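Local coordinates for protein endonuclease NucS (Thermococcus kodakarensis KOD1, PDB 5GKE) that acts as a mismatch restriction endonuclease, binding double-stranded DNA as a dimer through a PH-like domain and a PDDEXK nuclease domain, at residues H40-A45 against K100-L105; R182-L187 against A214-S219; L31-R36 against E110-V115. The protein carries 1 engineered substitution. All coordinates share one frame; numbering follows the deposited sequence.

Interaction 1: residues H40-A45 against K100-L105; sequences HYDGRA and KPRETL. With nucleotides of chain D.
E103 OE1 is gripped by three donors, a compact example of one carboxylate oxygen organising a nucleotide pocket at the end of an antiparallel ladder in the PH-like domain. Y41 OH meets E103 OE1 at 2.6 Å, nearly in line with its C-O bond. R44 N approaches on the anti side, and R44 NE adds a salt bridge of 2.9 Å to E103 OE1 from above the carboxylate plane, with the oxygen close to the guanidinium plane. The ladder closes at D42 and T104, a hydrogen-bonded pair in which D42 N reaches T104 O at 2.9 Å and T104 N returns to D42 O at 2.8 Å. Beyond it, G43 lies so near that a beta carbon there would collide with E103 OE1.

With DNA bound, Y41 and R44 also meet the nucleotides. The guanine of DG8 of chain D covers one face of the Y41 ring, consistent with a base flipped into a protein pocket, while A45 N, in the turn just beyond the strand, donates a straight bond to Y41 OH. A bend at chi3 (-68°) turns the R44 guanidinium so that NE faces E103 while NH1 and NH2 face the DG10 phosphate; R44 NH2 also donates to DG8 N3 at 2.9 Å. R98 pairs with the other carboxylate oxygen, and, consistent with recognition of the guanine edge, E103 OE2 accepts from DG8 N2 at 2.9 Å.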
loop_
_atom_site.group_PDB
_atom_site.type_symbol
_atom_site.label_atom_id
_atom_site.label_comp_id
_atom_site.label_asym_id
_atom_site.label_seq_id
_atom_site.Cartn_x
_atom_site.Cartn_y
_atom_site.Cartn_z
ATOM N N HIS A 40 9.007 -5.592 18.224
ATOM C CA HIS A 40 10.346 -5.153 17.867
ATOM C C HIS A 40 10.564 -5.565 16.419
ATOM O O HIS A 40 10.377 -6.730 16.072
ATOM C CB HIS A 40 11.384 -5.756 18.817
ATOM C CG HIS A 40 10.929 -5.804 20.245
ATOM N ND1 HIS A 40 10.915 -4.693 21.058
ATOM C CD2 HIS A 40 10.446 -6.830 20.993
ATOM C CE1 HIS A 40 10.449 -5.030 22.251
ATOM N NE2 HIS A 40 10.156 -6.318 22.237
ATOM N N TYR A 41 10.883 -4.600 15.559
ATOM C CA TYR A 41 11.068 -4.897 14.138
ATOM C C TYR A 41 12.439 -4.420 13.638
ATOM O O TYR A 41 12.851 -3.290 13.884
ATOM C CB TYR A 41 9.931 -4.276 13.293
ATOM C CG TYR A 41 10.320 -4.100 11.845
ATOM C CD1 TYR A 41 10.485 -5.203 11.010
ATOM C CD2 TYR A 41 10.570 -2.834 11.323
ATOM C CE1 TYR A 41 10.886 -5.051 9.696
ATOM C CE2 TYR A 41 10.968 -2.666 10.010
ATOM C CZ TYR A 41 11.132 -3.775 9.198
ATOM O OH TYR A 41 11.520 -3.596 7.885
ATOM N N ASP A 42 13.154 -5.300 12.955
ATOM C CA ASP A 42 14.433 -4.930 12.366
ATOM C C ASP A 42 14.638 -5.587 11.009
ATOM O O ASP A 42 14.613 -6.819 10.888
ATOM C CB ASP A 42 15.582 -5.296 13.303
ATOM C CG ASP A 42 16.903 -4.629 12.900
ATOM O OD1 ASP A 42 16.877 -3.609 12.166
ATOM O OD2 ASP A 42 17.965 -5.128 13.323
ATOM N N GLY A 43 14.951 -4.770 10.012
ATOM C CA GLY A 43 14.793 -5.163 8.623
ATOM C C GLY A 43 15.101 -3.970 7.743
ATOM O O GLY A 43 16.011 -3.198 8.032
ATOM N N ARG A 44 14.383 -3.863 6.634
ATOM C CA ARG A 44 14.483 -2.717 5.748
ATOM C C ARG A 44 14.526 -1.396 6.524
ATOM O O ARG A 44 15.313 -0.484 6.218
ATOM C CB ARG A 44 13.306 -2.733 4.769
ATOM C CG ARG A 44 13.418 -3.823 3.716
ATOM C CD ARG A 44 12.176 -3.898 2.868
ATOM N NE ARG A 44 11.053 -4.380 3.659
ATOM C CZ ARG A 44 9.829 -4.589 3.180
ATOM N NH1 ARG A 44 9.562 -4.359 1.899
ATOM N NH2 ARG A 44 8.872 -5.028 3.984
ATOM N N ALA A 45 13.702 -1.316 7.555
ATOM C CA ALA A 45 13.781 -0.235 8.516
ATOM C C ALA A 45 13.819 -0.835 9.932
ATOM O O ALA A 45 14.109 -2.020 10.090
ATOM C CB ALA A 45 12.643 0.723 8.347
ATOM N N LYS A 100 16.082 -12.305 2.346
ATOM C CA LYS A 100 16.058 -11.474 1.128
ATOM C C LYS A 100 14.812 -10.577 0.997
ATOM O O LYS A 100 13.866 -10.903 0.282
ATOM C CB LYS A 100 16.217 -12.328 -0.134
ATOM C CG LYS A 100 16.846 -11.529 -1.290
ATOM C CD LYS A 100 17.386 -12.412 -2.404
ATOM C CE LYS A 100 17.907 -11.571 -3.560
ATOM N NZ LYS A 100 16.776 -11.080 -4.403
ATOM N N PRO A 101 14.804 -9.451 1.716
ATOM C CA PRO A 101 15.955 -9.080 2.537
ATOM C C PRO A 101 15.842 -9.674 3.916
ATOM O O PRO A 101 14.803 -10.250 4.244
ATOM C CB PRO A 101 15.869 -7.559 2.603
ATOM C CG PRO A 101 14.407 -7.266 2.464
ATOM C CD PRO A 101 13.811 -8.370 1.612
ATOM N N ARG A 102 16.881 -9.507 4.722
ATOM C CA ARG A 102 16.838 -10.024 6.065
ATOM C C ARG A 102 15.954 -9.123 6.905
ATOM O O ARG A 102 16.213 -7.927 7.031
ATOM C CB ARG A 102 18.234 -10.125 6.672
ATOM C CG ARG A 102 18.319 -11.235 7.731
ATOM C CD ARG A 102 19.144 -10.829 8.970
ATOM N NE ARG A 102 18.929 -9.457 9.473
ATOM C CZ ARG A 102 17.951 -9.073 10.302
ATOM N NH1 ARG A 102 17.037 -9.936 10.726
ATOM N NH2 ARG A 102 17.877 -7.808 10.706
ATOM N N GLU A 103 14.906 -9.714 7.468
ATOM C CA GLU A 103 13.999 -9.003 8.351
ATOM C C GLU A 103 13.535 -9.904 9.491
ATOM O O GLU A 103 13.160 -11.053 9.262
ATOM C CB GLU A 103 12.791 -8.492 7.567
ATOM C CG GLU A 103 13.137 -7.527 6.444
ATOM C CD GLU A 103 11.931 -6.754 5.945
ATOM O OE1 GLU A 103 11.853 -5.532 6.222
ATOM O OE2 GLU A 103 11.069 -7.369 5.271
ATOM N N THR A 104 13.548 -9.382 10.714
ATOM C CA THR A 104 12.937 -10.078 11.836
ATOM C C THR A 104 11.867 -9.215 12.491
ATOM O O THR A 104 12.038 -8.006 12.651
ATOM C CB THR A 104 13.967 -10.501 12.903
ATOM O OG1 THR A 104 14.809 -9.393 13.232
ATOM C CG2 THR A 104 14.815 -11.628 12.397
ATOM N N LEU A 105 10.756 -9.855 12.847
ATOM C CA LEU A 105 9.657 -9.199 13.535
ATOM C C LEU A 105 9.408 -9.879 14.881
ATOM O O LEU A 105 8.946 -10.981 14.922
ATOM C CB LEU A 105 8.395 -9.253 12.660
ATOM C CG LEU A 105 7.152 -8.546 13.191
ATOM C CD1 LEU A 105 7.509 -7.114 13.542
ATOM C CD2 LEU A 105 6.032 -8.578 12.168
ATOM P P DG D 8 7.184 2.605 6.388
ATOM O OP1 DG D 8 6.002 2.010 7.065
ATOM O OP2 DG D 8 7.678 3.927 6.842
ATOM O "O5'" DG D 8 8.375 1.553 6.508
ATOM C "C5'" DG D 8 9.626 1.817 5.910
ATOM C "C4'" DG D 8 10.186 0.564 5.274
ATOM O "O4'" DG D 8 10.288 -0.464 6.280
ATOM C "C3'" DG D 8 9.329 -0.028 4.156
ATOM O "O3'" DG D 8 10.148 -0.624 3.176
ATOM C "C2'" DG D 8 8.489 -1.073 4.875
ATOM C "C1'" DG D 8 9.454 -1.562 5.943
ATOM N N9 DG D 8 8.767 -2.003 7.145
ATOM C C8 DG D 8 8.195 -1.205 8.102
ATOM N N7 DG D 8 7.627 -1.872 9.061
ATOM C C5 DG D 8 7.830 -3.201 8.713
ATOM C C6 DG D 8 7.436 -4.380 9.377
ATOM O O6 DG D 8 6.805 -4.485 10.437
ATOM N N1 DG D 8 7.839 -5.520 8.688
ATOM C C2 DG D 8 8.538 -5.519 7.500
ATOM N N2 DG D 8 8.843 -6.719 6.992
ATOM N N3 DG D 8 8.914 -4.417 6.865
ATOM C C4 DG D 8 8.524 -3.298 7.529
ATOM P P DG D 10 5.903 -4.558 1.450
ATOM O OP1 DG D 10 6.199 -5.325 2.686
ATOM O OP2 DG D 10 6.887 -4.506 0.348
ATOM O "O5'" DG D 10 4.531 -5.034 0.779
ATOM C "C5'" DG D 10 3.352 -5.137 1.559
ATOM C "C4'" DG D 10 2.138 -5.324 0.670
ATOM O "O4'" DG D 10 2.090 -4.273 -0.321
ATOM C "C3'" DG D 10 2.088 -6.627 -0.116
ATOM O "O3'" DG D 10 0.734 -7.002 -0.293
ATOM C "C2'" DG D 10 2.734 -6.243 -1.443
ATOM C "C1'" DG D 10 2.219 -4.823 -1.620
ATOM N N9 DG D 10 3.112 -3.958 -2.383
ATOM C C8 DG D 10 4.398 -3.587 -2.053
ATOM N N7 DG D 10 4.947 -2.781 -2.927
ATOM C C5 DG D 10 3.960 -2.608 -3.888
ATOM C C6 DG D 10 3.965 -1.844 -5.075
ATOM O O6 DG D 10 4.874 -1.143 -5.533
ATOM N N1 DG D 10 2.759 -1.949 -5.759
ATOM C C2 DG D 10 1.683 -2.702 -5.347
ATOM N N2 DG D 10 0.600 -2.683 -6.139
ATOM N N3 DG D 10 1.665 -3.417 -4.236
ATOM C C4 DG D 10 2.826 -3.324 -3.561
ATOM P P DT D 9 10.210 0.011 1.710
ATOM O OP1 DT D 9 10.869 -0.985 0.828
ATOM O OP2 DT D 9 10.735 1.384 1.870
ATOM O "O5'" DT D 9 8.679 0.161 1.281
ATOM C "C5'" DT D 9 7.930 -0.987 0.933
ATOM C "C4'" DT D 9 6.528 -0.933 1.516
ATOM O "O4'" DT D 9 5.898 0.314 1.161
ATOM C "C3'" DT D 9 5.614 -2.030 1.005
ATOM O "O3'" DT D 9 5.594 -3.069 1.931
ATOM C "C2'" DT D 9 4.252 -1.370 0.899
ATOM C "C1'" DT D 9 4.587 0.096 0.685
ATOM N N1 DT D 9 4.508 0.566 -0.740
ATOM C C2 DT D 9 3.343 0.384 -1.465
ATOM O O2 DT D 9 2.359 -0.170 -1.029
ATOM N N3 DT D 9 3.376 0.877 -2.736
ATOM C C4 DT D 9 4.421 1.541 -3.348
ATOM O O4 DT D 9 4.344 1.958 -4.499
ATOM C C5 DT D 9 5.606 1.716 -2.540
ATOM C C7 DT D 9 6.810 2.422 -3.111
ATOM C C6 DT D 9 5.591 1.232 -1.284
#

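Interaction 2: residues R182-L187 against A214-S219; sequences RRRAEL and APSLTS. With nucleotides of chain D; nucleotides of chain C.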
loop_
_atom_site.group_PDB
_atom_site.type_symbol
_atom_site.label_atom_id
_atom_site.label_comp_id
_atom_site.label_asym_id
_atom_site.label_seq_id
_atom_site.Cartn_x
_atom_site.Cartn_y
_atom_site.Cartn_z
ATOM N N ARG A 182 -6.678 5.434 -13.936
ATOM C CA ARG A 182 -8.055 5.075 -13.576
ATOM C C ARG A 182 -8.684 6.130 -12.678
ATOM O O ARG A 182 -9.888 6.163 -12.488
ATOM C CB ARG A 182 -8.106 3.698 -12.879
ATOM C CG ARG A 182 -7.404 3.616 -11.521
ATOM C CD ARG A 182 -7.790 2.332 -10.767
ATOM N NE ARG A 182 -9.230 2.127 -10.858
ATOM C CZ ARG A 182 -10.118 2.774 -10.110
ATOM N NH1 ARG A 182 -9.717 3.629 -9.185
ATOM N NH2 ARG A 182 -11.405 2.557 -10.283
ATOM N N ARG A 183 -7.851 6.991 -12.117
ATOM C CA ARG A 183 -8.337 8.012 -11.221
ATOM C C ARG A 183 -7.706 9.337 -11.625
ATOM O O ARG A 183 -6.895 9.380 -12.557
ATOM C CB ARG A 183 -8.015 7.646 -9.765
ATOM C CG ARG A 183 -6.534 7.587 -9.448
ATOM C CD ARG A 183 -6.259 7.188 -8.008
ATOM N NE ARG A 183 -4.995 7.765 -7.534
ATOM C CZ ARG A 183 -4.481 7.580 -6.319
ATOM N NH1 ARG A 183 -5.114 6.824 -5.433
ATOM N NH2 ARG A 183 -3.330 8.156 -5.985
ATOM N N ARG A 184 -8.066 10.408 -10.920
ATOM C CA ARG A 184 -7.578 11.732 -11.243
ATOM C C ARG A 184 -6.053 11.735 -11.389
ATOM O O ARG A 184 -5.328 11.224 -10.544
ATOM C CB ARG A 184 -8.010 12.729 -10.176
ATOM C CG ARG A 184 -7.156 13.982 -10.134
ATOM C CD ARG A 184 -7.745 14.994 -9.200
ATOM N NE ARG A 184 -8.944 15.565 -9.778
ATOM C CZ ARG A 184 -9.180 16.865 -9.828
ATOM N NH1 ARG A 184 -8.291 17.712 -9.326
ATOM N NH2 ARG A 184 -10.293 17.315 -10.385
ATOM N N ALA A 185 -5.579 12.297 -12.490
ATOM C CA ALA A 185 -4.171 12.213 -12.815
ATOM C C ALA A 185 -3.357 13.275 -12.094
ATOM O O ALA A 185 -3.725 14.453 -12.038
ATOM C CB ALA A 185 -3.979 12.315 -14.307
ATOM N N GLU A 186 -2.231 12.835 -11.561
ATOM C CA GLU A 186 -1.345 13.678 -10.774
ATOM C C GLU A 186 -0.032 13.968 -11.516
ATOM O O GLU A 186 0.182 13.478 -12.626
ATOM C CB GLU A 186 -1.050 12.994 -9.440
ATOM C CG GLU A 186 -2.291 12.703 -8.616
ATOM C CD GLU A 186 -2.033 11.734 -7.458
ATOM O OE1 GLU A 186 -1.054 11.936 -6.701
ATOM O OE2 GLU A 186 -2.815 10.767 -7.312
ATOM N N LEU A 187 0.844 14.745 -10.891
ATOM C CA LEU A 187 2.116 15.138 -11.508
ATOM C C LEU A 187 2.933 13.940 -11.941
ATOM O O LEU A 187 3.519 13.931 -13.021
ATOM C CB LEU A 187 2.949 15.988 -10.544
ATOM C CG LEU A 187 2.608 17.468 -10.496
ATOM C CD1 LEU A 187 3.441 18.143 -9.424
ATOM C CD2 LEU A 187 2.912 18.057 -11.867
ATOM N N ALA A 214 -7.329 10.085 -18.578
ATOM C CA ALA A 214 -7.788 9.884 -17.216
ATOM C C ALA A 214 -9.170 10.512 -17.063
ATOM O O ALA A 214 -9.654 11.162 -17.981
ATOM C CB ALA A 214 -6.791 10.497 -16.239
ATOM N N PRO A 215 -9.824 10.305 -15.919
ATOM C CA PRO A 215 -11.102 11.010 -15.730
ATOM C C PRO A 215 -10.955 12.516 -15.445
ATOM O O PRO A 215 -11.918 13.249 -15.631
ATOM C CB PRO A 215 -11.737 10.276 -14.541
ATOM C CG PRO A 215 -10.651 9.458 -13.927
ATOM C CD PRO A 215 -9.674 9.159 -15.004
ATOM N N SER A 216 -9.771 12.957 -15.023
ATOM C CA SER A 216 -9.515 14.358 -14.674
ATOM C C SER A 216 -8.049 14.536 -14.267
ATOM O O SER A 216 -7.318 13.553 -14.146
ATOM C CB SER A 216 -10.422 14.822 -13.529
ATOM O OG SER A 216 -10.151 14.087 -12.347
ATOM N N LEU A 217 -7.646 15.788 -14.035
ATOM C CA LEU A 217 -6.277 16.152 -13.640
ATOM C C LEU A 217 -6.210 17.016 -12.393
ATOM O O LEU A 217 -7.114 17.808 -12.136
ATOM C CB LEU A 217 -5.594 16.943 -14.747
ATOM C CG LEU A 217 -5.769 16.431 -16.151
ATOM C CD1 LEU A 217 -5.048 17.354 -17.106
ATOM C CD2 LEU A 217 -5.164 15.058 -16.142
ATOM N N THR A 218 -5.117 16.911 -11.647
ATOM C CA THR A 218 -4.851 17.893 -10.607
ATOM C C THR A 218 -4.374 19.186 -11.240
ATOM O O THR A 218 -3.971 19.204 -12.409
ATOM C CB THR A 218 -3.809 17.415 -9.606
ATOM O OG1 THR A 218 -2.547 17.244 -10.270
ATOM C CG2 THR A 218 -4.250 16.107 -8.991
ATOM N N SER A 219 -4.439 20.270 -10.474
ATOM C CA SER A 219 -3.950 21.561 -10.933
ATOM C C SER A 219 -2.543 21.474 -11.539
ATOM O O SER A 219 -2.294 21.949 -12.653
ATOM C CB SER A 219 -3.949 22.551 -9.773
ATOM O OG SER A 219 -3.325 21.971 -8.636
ATOM P P DA D 3 -6.477 18.721 -6.919
ATOM O OP1 DA D 3 -6.409 19.490 -8.177
ATOM O OP2 DA D 3 -6.758 17.266 -6.937
ATOM O "O5'" DA D 3 -5.102 18.962 -6.170
ATOM C "C5'" DA D 3 -4.494 20.216 -6.246
ATOM C "C4'" DA D 3 -3.141 20.187 -5.569
ATOM O "O4'" DA D 3 -3.286 19.657 -4.227
ATOM C "C3'" DA D 3 -2.090 19.309 -6.254
ATOM O "O3'" DA D 3 -0.829 19.959 -6.174
ATOM C "C2'" DA D 3 -2.120 18.029 -5.408
ATOM C "C1'" DA D 3 -2.337 18.630 -4.030
ATOM N N9 DA D 3 -2.862 17.711 -3.018
ATOM C C8 DA D 3 -4.015 16.973 -3.077
ATOM N N7 DA D 3 -4.245 16.263 -1.994
ATOM C C5 DA D 3 -3.174 16.564 -1.167
ATOM C C6 DA D 3 -2.827 16.139 0.135
ATOM N N6 DA D 3 -3.555 15.275 0.847
ATOM N N1 DA D 3 -1.691 16.633 0.674
ATOM C C2 DA D 3 -0.958 17.499 -0.045
ATOM N N3 DA D 3 -1.186 17.975 -1.271
ATOM C C4 DA D 3 -2.318 17.460 -1.780
ATOM P P DG C 9 -7.447 3.495 -6.262
ATOM O OP1 DG C 9 -7.678 4.936 -6.010
ATOM O OP2 DG C 9 -7.454 2.965 -7.639
ATOM O "O5'" DG C 9 -6.066 3.109 -5.570
ATOM C "C5'" DG C 9 -5.784 3.570 -4.259
ATOM C "C4'" DG C 9 -5.466 2.410 -3.329
ATOM O "O4'" DG C 9 -4.245 1.762 -3.755
ATOM C "C3'" DG C 9 -5.283 2.808 -1.866
ATOM O "O3'" DG C 9 -6.369 2.306 -1.094
ATOM C "C2'" DG C 9 -3.963 2.172 -1.438
ATOM C "C1'" DG C 9 -3.264 1.856 -2.751
ATOM N N9 DG C 9 -2.250 2.826 -3.165
ATOM C C8 DG C 9 -2.270 3.613 -4.298
ATOM N N7 DG C 9 -1.199 4.357 -4.438
ATOM C C5 DG C 9 -0.414 4.036 -3.333
ATOM C C6 DG C 9 0.860 4.526 -2.939
ATOM O O6 DG C 9 1.581 5.373 -3.510
ATOM N N1 DG C 9 1.285 3.944 -1.754
ATOM C C2 DG C 9 0.579 3.006 -1.034
ATOM N N2 DG C 9 1.167 2.556 0.087
ATOM N N3 DG C 9 -0.614 2.538 -1.387
ATOM C C4 DG C 9 -1.051 3.095 -2.539
ATOM P P DC D 4 0.269 19.760 -7.324
ATOM O OP1 DC D 4 0.962 21.060 -7.530
ATOM O OP2 DC D 4 -0.429 19.098 -8.453
ATOM O "O5'" DC D 4 1.309 18.740 -6.669
ATOM C "C5'" DC D 4 2.146 19.183 -5.629
ATOM C "C4'" DC D 4 2.619 18.029 -4.756
ATOM O "O4'" DC D 4 1.517 17.462 -4.027
ATOM C "C3'" DC D 4 3.258 16.846 -5.485
ATOM O "O3'" DC D 4 4.674 17.006 -5.489
ATOM C "C2'" DC D 4 2.822 15.613 -4.648
ATOM C "C1'" DC D 4 1.962 16.230 -3.529
ATOM N N1 DC D 4 0.773 15.419 -3.131
ATOM C C2 DC D 4 0.686 14.924 -1.824
ATOM O O2 DC D 4 1.611 15.163 -1.031
ATOM N N3 DC D 4 -0.414 14.195 -1.461
ATOM C C4 DC D 4 -1.383 13.963 -2.357
ATOM N N4 DC D 4 -2.449 13.247 -1.967
ATOM C C5 DC D 4 -1.308 14.469 -3.694
ATOM C C6 DC D 4 -0.223 15.186 -4.032
#
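The DNA-facing end of the PDDEXK nuclease core, where two strands give way to helices 187-204 and 219-227, is the setting of this contact; A185 has its side chain about 10 Å from the magnesium ion bound by E179 and Q192. The two loops are stitched by backbone bonds: A185 N donates to S216 O at 2.7 Å, almost straight at 177°, and T218 N donates to A185 O at 2.9 Å. Beneath them the A185 methyl packs on A214 CB and L217 CD2. E186 and T218 each occupy an N-cap position, and T218 OG1 caps A221 N.

Over this frame lies R184. R184 NE bonds S216 OG at 3.2 Å, the hydroxyl tilted from the guanidinium plane, and one guanidinium face rests on L217 O. With CG anti to the backbone N (chi1 159°), the chain runs across T218 CG2 and brings R184 NH1 to 2.8 Å from OP1 of DA3 of chain D. S219 N, in the first turn of its helix, donates to DA3 OP1 at 3.1 Å. On the other DNA strand, R183 NH1 bonds OP1 of DG9 of chain C at 3.2 Å, while R183 NH2 takes the syn lone pair of E186 OE2. Arginines and a helix N terminus thus gather here, consistent with a grip on the DNA backbone largely through phosphates, which the helix dipole would probably strengthen.

Interaction 3: residues L31-R36 against E110-V115; sequences LTIFAR and EEVYMV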
loop_
_atom_site.group_PDB
_atom_site.type_symbol
_atom_site.label_atom_id
_atom_site.label_comp_id
_atom_site.label_asym_id
_atom_site.label_seq_id
_atom_site.Cartn_x
_atom_site.Cartn_y
_atom_site.Cartn_z
ATOM N N LEU A 31 -3.998 -18.247 12.208
ATOM C CA LEU A 31 -3.805 -17.990 13.610
ATOM C C LEU A 31 -4.265 -16.583 13.893
ATOM O O LEU A 31 -3.902 -15.647 13.175
ATOM C CB LEU A 31 -2.345 -18.179 14.008
ATOM C CG LEU A 31 -2.073 -18.146 15.506
ATOM C CD1 LEU A 31 -2.738 -19.332 16.148
ATOM C CD2 LEU A 31 -0.574 -18.160 15.747
ATOM N N THR A 32 -5.091 -16.438 14.927
ATOM C CA THR A 32 -5.475 -15.122 15.396
ATOM C C THR A 32 -5.254 -15.048 16.894
ATOM O O THR A 32 -5.657 -15.939 17.627
ATOM C CB THR A 32 -6.942 -14.789 15.060
ATOM O OG1 THR A 32 -7.126 -14.840 13.645
ATOM C CG2 THR A 32 -7.299 -13.397 15.534
ATOM N N ILE A 33 -4.613 -13.972 17.330
ATOM C CA ILE A 33 -4.313 -13.752 18.733
ATOM C C ILE A 33 -4.718 -12.346 19.171
ATOM O O ILE A 33 -4.397 -11.362 18.504
ATOM C CB ILE A 33 -2.806 -13.966 18.997
ATOM C CG1 ILE A 33 -2.448 -15.446 18.816
ATOM C CG2 ILE A 33 -2.403 -13.446 20.368
ATOM C CD1 ILE A 33 -0.961 -15.712 18.878
ATOM N N PHE A 34 -5.456 -12.252 20.273
ATOM C CA PHE A 34 -5.674 -10.972 20.936
ATOM C C PHE A 34 -4.733 -10.947 22.128
ATOM O O PHE A 34 -4.753 -11.862 22.942
ATOM C CB PHE A 34 -7.124 -10.787 21.404
ATOM C CG PHE A 34 -8.173 -10.989 20.330
ATOM C CD1 PHE A 34 -9.470 -11.335 20.682
ATOM C CD2 PHE A 34 -7.890 -10.798 18.992
ATOM C CE1 PHE A 34 -10.449 -11.511 19.716
ATOM C CE2 PHE A 34 -8.867 -10.963 18.019
ATOM C CZ PHE A 34 -10.147 -11.327 18.382
ATOM N N ALA A 35 -3.900 -9.923 22.241
ATOM C CA ALA A 35 -2.897 -9.936 23.289
ATOM C C ALA A 35 -2.423 -8.551 23.666
ATOM O O ALA A 35 -2.492 -7.631 22.864
ATOM C CB ALA A 35 -1.701 -10.780 22.853
ATOM N N ARG A 36 -1.919 -8.418 24.887
ATOM C CA ARG A 36 -1.096 -7.281 25.222
ATOM C C ARG A 36 0.316 -7.630 24.792
ATOM O O ARG A 36 0.832 -8.697 25.128
ATOM C CB ARG A 36 -1.144 -6.953 26.712
ATOM C CG ARG A 36 -0.766 -5.516 27.005
ATOM C CD ARG A 36 -0.220 -5.346 28.402
ATOM N NE ARG A 36 -0.916 -6.221 29.331
ATOM C CZ ARG A 36 -0.303 -7.010 30.206
ATOM N NH1 ARG A 36 1.026 -7.016 30.280
ATOM N NH2 ARG A 36 -1.019 -7.785 31.007
ATOM N N GLU A 110 2.808 -10.471 26.271
ATOM C CA GLU A 110 2.818 -10.240 27.708
ATOM C C GLU A 110 1.613 -10.872 28.388
ATOM O O GLU A 110 1.739 -11.444 29.462
ATOM C CB GLU A 110 2.864 -8.748 28.000
ATOM C CG GLU A 110 4.110 -8.093 27.469
ATOM C CD GLU A 110 4.120 -6.604 27.695
ATOM O OE1 GLU A 110 3.103 -5.945 27.366
ATOM O OE2 GLU A 110 5.146 -6.102 28.211
ATOM N N GLU A 111 0.441 -10.715 27.783
ATOM C CA GLU A 111 -0.748 -11.447 28.200
ATOM C C GLU A 111 -1.602 -11.853 27.010
ATOM O O GLU A 111 -2.079 -11.010 26.266
ATOM C CB GLU A 111 -1.570 -10.601 29.168
ATOM C CG GLU A 111 -2.819 -11.283 29.682
ATOM C CD GLU A 111 -3.497 -10.470 30.769
ATOM O OE1 GLU A 111 -2.974 -9.381 31.107
ATOM O OE2 GLU A 111 -4.546 -10.917 31.287
ATOM N N VAL A 112 -1.842 -13.136 26.838
ATOM C CA VAL A 112 -2.645 -13.531 25.699
ATOM C C VAL A 112 -4.112 -13.675 26.114
ATOM O O VAL A 112 -4.466 -14.585 26.851
ATOM C CB VAL A 112 -2.123 -14.843 25.089
ATOM C CG1 VAL A 112 -3.050 -15.325 23.977
ATOM C CG2 VAL A 112 -0.680 -14.660 24.589
ATOM N N TYR A 113 -4.965 -12.776 25.635
ATOM C CA TYR A 113 -6.384 -12.810 25.996
ATOM C C TYR A 113 -7.132 -13.881 25.223
ATOM O O TYR A 113 -8.077 -14.489 25.720
ATOM C CB TYR A 113 -7.055 -11.466 25.734
ATOM C CG TYR A 113 -6.341 -10.264 26.298
ATOM C CD1 TYR A 113 -6.238 -10.071 27.674
ATOM C CD2 TYR A 113 -5.797 -9.294 25.454
ATOM C CE1 TYR A 113 -5.589 -8.956 28.197
ATOM C CE2 TYR A 113 -5.154 -8.180 25.971
ATOM C CZ TYR A 113 -5.056 -8.016 27.340
ATOM O OH TYR A 113 -4.421 -6.914 27.853
ATOM N N MET A 114 -6.742 -14.084 23.979
ATOM C CA MET A 114 -7.358 -15.138 23.195
ATOM C C MET A 114 -6.373 -15.660 22.159
ATOM O O MET A 114 -5.542 -14.906 21.650
ATOM C CB MET A 114 -8.635 -14.630 22.517
ATOM C CG MET A 114 -9.469 -15.729 21.884
ATOM S SD MET A 114 -10.653 -15.097 20.680
ATOM C CE MET A 114 -9.576 -15.016 19.237
ATOM N N VAL A 115 -6.466 -16.949 21.865
ATOM C CA VAL A 115 -5.773 -17.539 20.731
ATOM C C VAL A 115 -6.781 -18.390 19.976
ATOM O O VAL A 115 -7.639 -19.026 20.574
ATOM C CB VAL A 115 -4.548 -18.383 21.166
ATOM C CG1 VAL A 115 -4.933 -19.391 22.230
ATOM C CG2 VAL A 115 -3.942 -19.089 19.976
#
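Backbone bonds pair F34 with M114 and R36 with E111 in antiparallel register, each site a classic beta bulge. F34 O accepts from both Y113 N, at 2.9 Å, and M114 N, at 3.2 Å; R36 O takes E110 N at 2.9 Å and, weakly, E111 N. Charged side chains add a second kind of contact: R36 NH2 makes a salt bridge with E111 OE1, its hydrogen-bond geometry weak and doubtful, and NH1 a long one with E110 OE1, which S51 also binds. A leucine in place of R36 would probably leave E110 and E111 without their shared positive partner. M114 CE lies over the F34 ring in a CH-pi contact, 3.9 Å from its centroid and 20° off the normal; M114 SD, placed obliquely, adds a Met-aromatic contact, the two side chains lying side by side. I33 packs on V112 and V115. Around this pairing, strand 52-58 flanks 31-36, helix 14-27 packs on L31, V112 and V115, and F34 stacks on F118 of the second subunit.

In the fold
From the N terminus, strand 30-42 supplies the first half of both contacts in the PH-like domain: 31-36 opens interaction 3, and 40-45 at its far end opens interaction 1. The chain returns in strand 103-109, closing interaction 1 after 54 intervening residues; strand 111-118 follows and closes interaction 3, so interaction 1 nests inside the loop closed by interaction 3. Interaction 2 comes later, in series, and joins the loops at the helix-bearing ends of the parallel strands 175-180 and 208-214, spanning a beta-alpha-beta crossover. Its centre lies about 36 Å from that of interaction 1, yet the R182 guanidinium bonds the backbone O of R44 of the second subunit, linking unlike domains across the dimer.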